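Local structure of hemagglutinin (Pseudomonas aeruginosa, 6D7Y) at residues T16-A21 / G89-F94; F51-R56 / D79-R84. The protein is the toxic C-terminal tip of a CdiA protein, which probably inhibits the growth of neighbouring bacteria on contact and is paired with an immunity protein. All coordinates share one frame; numbering follows the deposited sequence.

The chain begins with a short hairpin, 11-12 and 15-16, and the first helix, 17-28, follows it. Contact 1 closes the long loop that brings the last strand, 91-95, against the first turns of this helix. Inside that loop lies contact 2, where the end of helix 40-56 meets the start of strand 82-86; the two contacts are therefore nested and do not cross. They share one sheet, in which 82-86 and 91-95 are antiparallel neighbours. Ile18 packs against Phe51 and strand 82-86 bonds to 91-95, so the contacts adjoin on both the helical and the sheet side, an example of how a few distant pairings bind helices and sheet into one body.

Contact 1. Residues T16-A21 / G89-F94; sequences TVIGHA and GTFKGF
Ile18 reaches across from the first turn of helix 17-28 into the angle between two aromatic rings, Phe91 and Phe94, and makes the tightest part of this contact. Its CG1 stands anti to the backbone N (chi1 -160°), a torsion that sends this branch toward the strand. There it lies over one face of Phe91, 4.0 Å from the ring centroid, in a CH-pi contact; Gly93 N sits above the opposite face, toward the rim. The same Ile18 CG1 is 3.6 Å from Phe94 CZ, and Phe91 CZ is in turn poised over the centre of the Phe94 ring, so the three buried side chains interlock. Ala21 adds its CB, 3.7 Å from Phe94 CD2. Along the partly exposed flank the fit is looser: Val17 runs alongside Phe91, the two side chains pointing opposite ways, and Val17 CG1 meets only the edge of the ring, 4.1 Å from CD2 of Phe91. The contact across is wholly apolar. Thr16 OG1 caps the helix, accepting from Gly19 N at 3.0 Å, and is also hydrogen-bonded with Asn44 OD1 of helix 40-56. Strand 91-95 carries a classic beta bulge, Lys92 and Gly93 standing across from the single Arg84. The arrangement is that of an alpha+beta core in which an N-terminal helix lies nearly parallel to the last strand of an antiparallel sheet.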
loop_
_atom_site.group_PDB
_atom_site.type_symbol
_atom_site.label_atom_id
_atom_site.label_comp_id
_atom_site.label_asym_id
_atom_site.label_seq_id
_atom_site.Cartn_x
_atom_site.Cartn_y
_atom_site.Cartn_z
ATOM N N THR A 16 -0.367 5.592 10.641
ATOM C CA THR A 16 -0.478 4.136 10.644
ATOM C C THR A 16 0.560 3.571 9.678
ATOM O O THR A 16 1.156 4.316 8.910
ATOM C CB THR A 16 -1.870 3.668 10.188
ATOM O OG1 THR A 16 -2.150 4.167 8.869
ATOM C CG2 THR A 16 -2.938 4.170 11.161
ATOM N N VAL A 17 0.793 2.262 9.737
ATOM C CA VAL A 17 1.728 1.627 8.797
ATOM C C VAL A 17 1.322 1.980 7.357
ATOM O O VAL A 17 2.154 2.421 6.563
ATOM C CB VAL A 17 1.782 0.096 8.983
ATOM C CG1 VAL A 17 2.612 -0.562 7.896
ATOM C CG2 VAL A 17 2.311 -0.255 10.367
ATOM N N ILE A 18 0.039 1.850 7.037
ATOM C CA ILE A 18 -0.406 2.135 5.668
ATOM C C ILE A 18 -0.396 3.628 5.331
ATOM O O ILE A 18 -0.131 3.997 4.184
ATOM C CB ILE A 18 -1.759 1.451 5.356
ATOM C CG1 ILE A 18 -1.955 1.334 3.832
ATOM C CG2 ILE A 18 -2.915 2.156 6.091
ATOM C CD1 ILE A 18 -3.105 0.440 3.429
ATOM N N GLY A 19 -0.645 4.488 6.321
ATOM C CA GLY A 19 -0.607 5.931 6.099
ATOM C C GLY A 19 0.818 6.351 5.747
ATOM O O GLY A 19 1.035 7.110 4.797
ATOM N N HIS A 20 1.797 5.852 6.502
ATOM C CA HIS A 20 3.204 6.159 6.199
ATOM C C HIS A 20 3.596 5.627 4.798
ATOM O O HIS A 20 4.363 6.261 4.048
ATOM C CB HIS A 20 4.146 5.592 7.266
ATOM C CG HIS A 20 4.144 6.357 8.559
ATOM N ND1 HIS A 20 4.757 7.583 8.693
ATOM C CD2 HIS A 20 3.668 6.039 9.787
ATOM C CE1 HIS A 20 4.628 8.000 9.941
ATOM N NE2 HIS A 20 3.969 7.081 10.623
ATOM N N ALA A 21 3.106 4.446 4.469
ATOM C CA ALA A 21 3.411 3.863 3.158
ATOM C C ALA A 21 2.902 4.764 2.039
ATOM O O ALA A 21 3.617 4.997 1.049
ATOM C CB ALA A 21 2.819 2.472 3.046
ATOM N N GLY A 89 -1.172 -12.777 4.657
ATOM C CA GLY A 89 -2.227 -11.821 4.300
ATOM C C GLY A 89 -2.115 -10.446 4.954
ATOM O O GLY A 89 -2.944 -9.575 4.703
ATOM N N THR A 90 -1.140 -10.253 5.841
ATOM C CA THR A 90 -0.978 -8.942 6.462
ATOM C C THR A 90 -0.356 -7.957 5.477
ATOM O O THR A 90 0.426 -8.335 4.609
ATOM C CB THR A 90 -0.136 -8.970 7.749
ATOM O OG1 THR A 90 1.173 -9.497 7.495
ATOM C CG2 THR A 90 -0.841 -9.779 8.853
ATOM N N PHE A 91 -0.705 -6.684 5.652
ATOM C CA PHE A 91 -0.176 -5.630 4.805
ATOM C C PHE A 91 1.335 -5.466 4.964
ATOM O O PHE A 91 1.832 -5.400 6.082
ATOM C CB PHE A 91 -0.855 -4.307 5.129
ATOM C CG PHE A 91 -0.374 -3.170 4.299
ATOM C CD1 PHE A 91 -0.856 -2.986 3.014
ATOM C CD2 PHE A 91 0.593 -2.283 4.793
ATOM C CE1 PHE A 91 -0.408 -1.941 2.248
ATOM C CE2 PHE A 91 1.043 -1.246 4.023
ATOM C CZ PHE A 91 0.533 -1.069 2.745
ATOM N N LYS A 92 2.059 -5.422 3.846
ATOM C CA LYS A 92 3.515 -5.190 3.866
ATOM C C LYS A 92 3.786 -3.759 3.387
ATOM O O LYS A 92 4.512 -2.993 4.036
ATOM C CB LYS A 92 4.261 -6.205 2.992
ATOM C CG LYS A 92 5.744 -5.915 2.768
ATOM C CD LYS A 92 6.511 -5.958 4.051
ATOM C CE LYS A 92 8.015 -5.892 3.797
ATOM N NZ LYS A 92 8.692 -6.100 5.103
ATOM N N GLY A 93 3.230 -3.405 2.236
ATOM C CA GLY A 93 3.443 -2.073 1.728
ATOM C C GLY A 93 2.791 -1.838 0.381
ATOM O O GLY A 93 2.182 -2.731 -0.204
ATOM N N PHE A 94 2.879 -0.595 -0.065
ATOM C CA PHE A 94 2.451 -0.257 -1.415
ATOM C C PHE A 94 3.654 -0.497 -2.319
ATOM O O PHE A 94 4.793 -0.457 -1.876
ATOM C CB PHE A 94 1.982 1.200 -1.495
ATOM C CG PHE A 94 0.661 1.460 -0.818
ATOM C CD1 PHE A 94 -0.494 0.822 -1.254
ATOM C CD2 PHE A 94 0.543 2.420 0.171
ATOM C CE1 PHE A 94 -1.722 1.067 -0.655
ATOM C CE2 PHE A 94 -0.677 2.674 0.762
ATOM C CZ PHE A 94 -1.817 2.009 0.344
#

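Contact 2. Residues F51-R56 / D79-R84; sequences FKEIVR and DGRGVR
Glu53 and Arg81 tie the helix to the turn that leads into strand 82-86 by a salt bridge, Arg81 NH1 donating to Glu53 OE1 at 2.8 Å. The carboxylate and guanidinium planes stand 77° apart, and OE1 is approached nearly head-on. Arg81 NH1 also bonds to His50 ND1, while the other oxygen of Glu53, OE2, is paired with Lys49. Arg81 bends at chi3 (-64°), turning the far side of its guanidinium to Asp79 in a two-point grip: NH2 reaches the syn lone pair of Asp79 OD2 at 2.8 Å and NE makes a weak bond to OD1 at 3.2 Å. NE also leans to OD2 at 3.1 Å, so that oxygen accepts from two donors. Asp79 OD1 also takes Arg81 N at 3.0 Å, closing an Asx turn. Every guanidinium nitrogen thus has an acidic partner, which probably fixes the rotation of the group; Ile54 CG1 lies over one face. Ile54 CD1 touches Val83 CG2, and Val83 CG1 comes to the edge of the Phe51 ring. The end of helix 40-56 runs almost perpendicular to strand 82-86, with Trp33 of helix 30-33 against Ile54 and Arg81, and strands 71-76 and 91-95 alongside.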
loop_
_atom_site.group_PDB
_atom_site.type_symbol
_atom_site.label_atom_id
_atom_site.label_comp_id
_atom_site.label_asym_id
_atom_site.label_seq_id
_atom_site.Cartn_x
_atom_site.Cartn_y
_atom_site.Cartn_z
ATOM N N PHE A 51 -6.053 1.355 -1.013
ATOM C CA PHE A 51 -6.042 -0.061 -0.728
ATOM C C PHE A 51 -7.320 -0.738 -1.245
ATOM O O PHE A 51 -7.250 -1.706 -2.009
ATOM C CB PHE A 51 -5.876 -0.284 0.770
ATOM C CG PHE A 51 -5.856 -1.721 1.162
ATOM C CD1 PHE A 51 -4.714 -2.478 0.976
ATOM C CD2 PHE A 51 -6.983 -2.321 1.716
ATOM C CE1 PHE A 51 -4.678 -3.806 1.339
ATOM C CE2 PHE A 51 -6.958 -3.658 2.084
ATOM C CZ PHE A 51 -5.799 -4.393 1.894
ATOM N N LYS A 52 -8.476 -0.229 -0.826
ATOM C CA LYS A 52 -9.766 -0.781 -1.269
ATOM C C LYS A 52 -9.936 -0.720 -2.787
ATOM O O LYS A 52 -10.498 -1.639 -3.389
ATOM C CB LYS A 52 -10.940 -0.095 -0.572
ATOM C CG LYS A 52 -11.045 -0.454 0.895
ATOM C CD LYS A 52 -12.275 0.166 1.540
ATOM C CE LYS A 52 -12.357 -0.190 3.021
ATOM N NZ LYS A 52 -12.420 -1.662 3.258
ATOM N N GLU A 53 -9.471 0.359 -3.401
ATOM C CA GLU A 53 -9.536 0.477 -4.861
ATOM C C GLU A 53 -8.708 -0.606 -5.559
ATOM O O GLU A 53 -9.187 -1.252 -6.501
ATOM C CB GLU A 53 -9.100 1.862 -5.328
ATOM C CG GLU A 53 -10.134 2.948 -5.026
ATOM C CD GLU A 53 -9.713 4.350 -5.441
ATOM O OE1 GLU A 53 -8.529 4.573 -5.758
ATOM O OE2 GLU A 53 -10.585 5.250 -5.443
ATOM N N ILE A 54 -7.485 -0.814 -5.076
ATOM C CA ILE A 54 -6.576 -1.817 -5.643
ATOM C C ILE A 54 -7.155 -3.223 -5.503
ATOM O O ILE A 54 -7.059 -4.033 -6.422
ATOM C CB ILE A 54 -5.164 -1.715 -5.004
ATOM C CG1 ILE A 54 -4.548 -0.342 -5.325
ATOM C CG2 ILE A 54 -4.253 -2.820 -5.531
ATOM C CD1 ILE A 54 -3.356 0.056 -4.465
ATOM N N VAL A 55 -7.749 -3.503 -4.352
ATOM C CA VAL A 55 -8.370 -4.791 -4.099
ATOM C C VAL A 55 -9.567 -5.047 -5.029
ATOM O O VAL A 55 -9.720 -6.152 -5.526
ATOM C CB VAL A 55 -8.825 -4.904 -2.626
ATOM C CG1 VAL A 55 -9.687 -6.136 -2.396
ATOM C CG2 VAL A 55 -7.614 -4.921 -1.710
ATOM N N ARG A 56 -10.390 -4.035 -5.274
ATOM C CA ARG A 56 -11.588 -4.240 -6.125
ATOM C C ARG A 56 -11.318 -4.186 -7.634
ATOM O O ARG A 56 -12.139 -4.659 -8.425
ATOM C CB ARG A 56 -12.733 -3.278 -5.763
ATOM C CG ARG A 56 -12.530 -1.819 -6.125
ATOM C CD ARG A 56 -13.807 -1.022 -5.898
ATOM N NE ARG A 56 -14.237 -1.038 -4.496
ATOM C CZ ARG A 56 -13.885 -0.146 -3.562
ATOM N NH1 ARG A 56 -13.080 0.876 -3.843
ATOM N NH2 ARG A 56 -14.354 -0.276 -2.325
ATOM N N ASP A 79 -2.508 0.953 -13.732
ATOM C CA ASP A 79 -2.311 2.398 -13.400
ATOM C C ASP A 79 -1.052 2.706 -12.550
ATOM O O ASP A 79 -0.828 3.851 -12.176
ATOM C CB ASP A 79 -3.578 3.033 -12.764
ATOM C CG ASP A 79 -3.869 2.553 -11.323
ATOM O OD1 ASP A 79 -2.960 2.074 -10.612
ATOM O OD2 ASP A 79 -5.041 2.712 -10.876
ATOM N N GLY A 80 -0.264 1.676 -12.236
ATOM C CA GLY A 80 0.991 1.850 -11.521
ATOM C C GLY A 80 0.954 1.593 -10.039
ATOM O O GLY A 80 2.000 1.379 -9.442
ATOM N N ARG A 81 -0.236 1.618 -9.445
ATOM C CA ARG A 81 -0.386 1.338 -8.035
ATOM C C ARG A 81 -0.411 -0.172 -7.791
ATOM O O ARG A 81 -0.863 -0.956 -8.621
ATOM C CB ARG A 81 -1.690 1.917 -7.510
ATOM C CG ARG A 81 -1.822 3.428 -7.636
ATOM C CD ARG A 81 -3.187 3.861 -7.118
ATOM N NE ARG A 81 -4.274 3.313 -7.926
ATOM C CZ ARG A 81 -5.557 3.290 -7.585
ATOM N NH1 ARG A 81 -5.975 3.769 -6.419
ATOM N NH2 ARG A 81 -6.444 2.796 -8.437
ATOM N N GLY A 82 0.047 -0.571 -6.621
ATOM C CA GLY A 82 0.036 -1.953 -6.282
ATOM C C GLY A 82 0.107 -2.138 -4.783
ATOM O O GLY A 82 0.463 -1.213 -4.063
ATOM N N VAL A 83 -0.216 -3.349 -4.339
ATOM C CA VAL A 83 -0.164 -3.716 -2.894
ATOM C C VAL A 83 0.626 -4.999 -2.735
ATOM O O VAL A 83 0.522 -5.921 -3.555
ATOM C CB VAL A 83 -1.573 -3.912 -2.318
ATOM C CG1 VAL A 83 -1.531 -4.555 -0.933
ATOM C CG2 VAL A 83 -2.288 -2.571 -2.241
ATOM N N ARG A 84 1.439 -5.034 -1.676
ATOM C CA ARG A 84 2.239 -6.171 -1.331
ATOM C C ARG A 84 1.790 -6.607 0.053
ATOM O O ARG A 84 1.686 -5.788 0.968
ATOM C CB ARG A 84 3.719 -5.815 -1.302
ATOM C CG ARG A 84 4.658 -6.909 -0.801
ATOM C CD ARG A 84 6.109 -6.455 -0.902
ATOM N NE ARG A 84 6.597 -6.535 -2.285
ATOM C CZ ARG A 84 7.655 -5.883 -2.774
ATOM N NH1 ARG A 84 8.281 -4.971 -2.047
ATOM N NH2 ARG A 84 8.007 -6.067 -4.063
#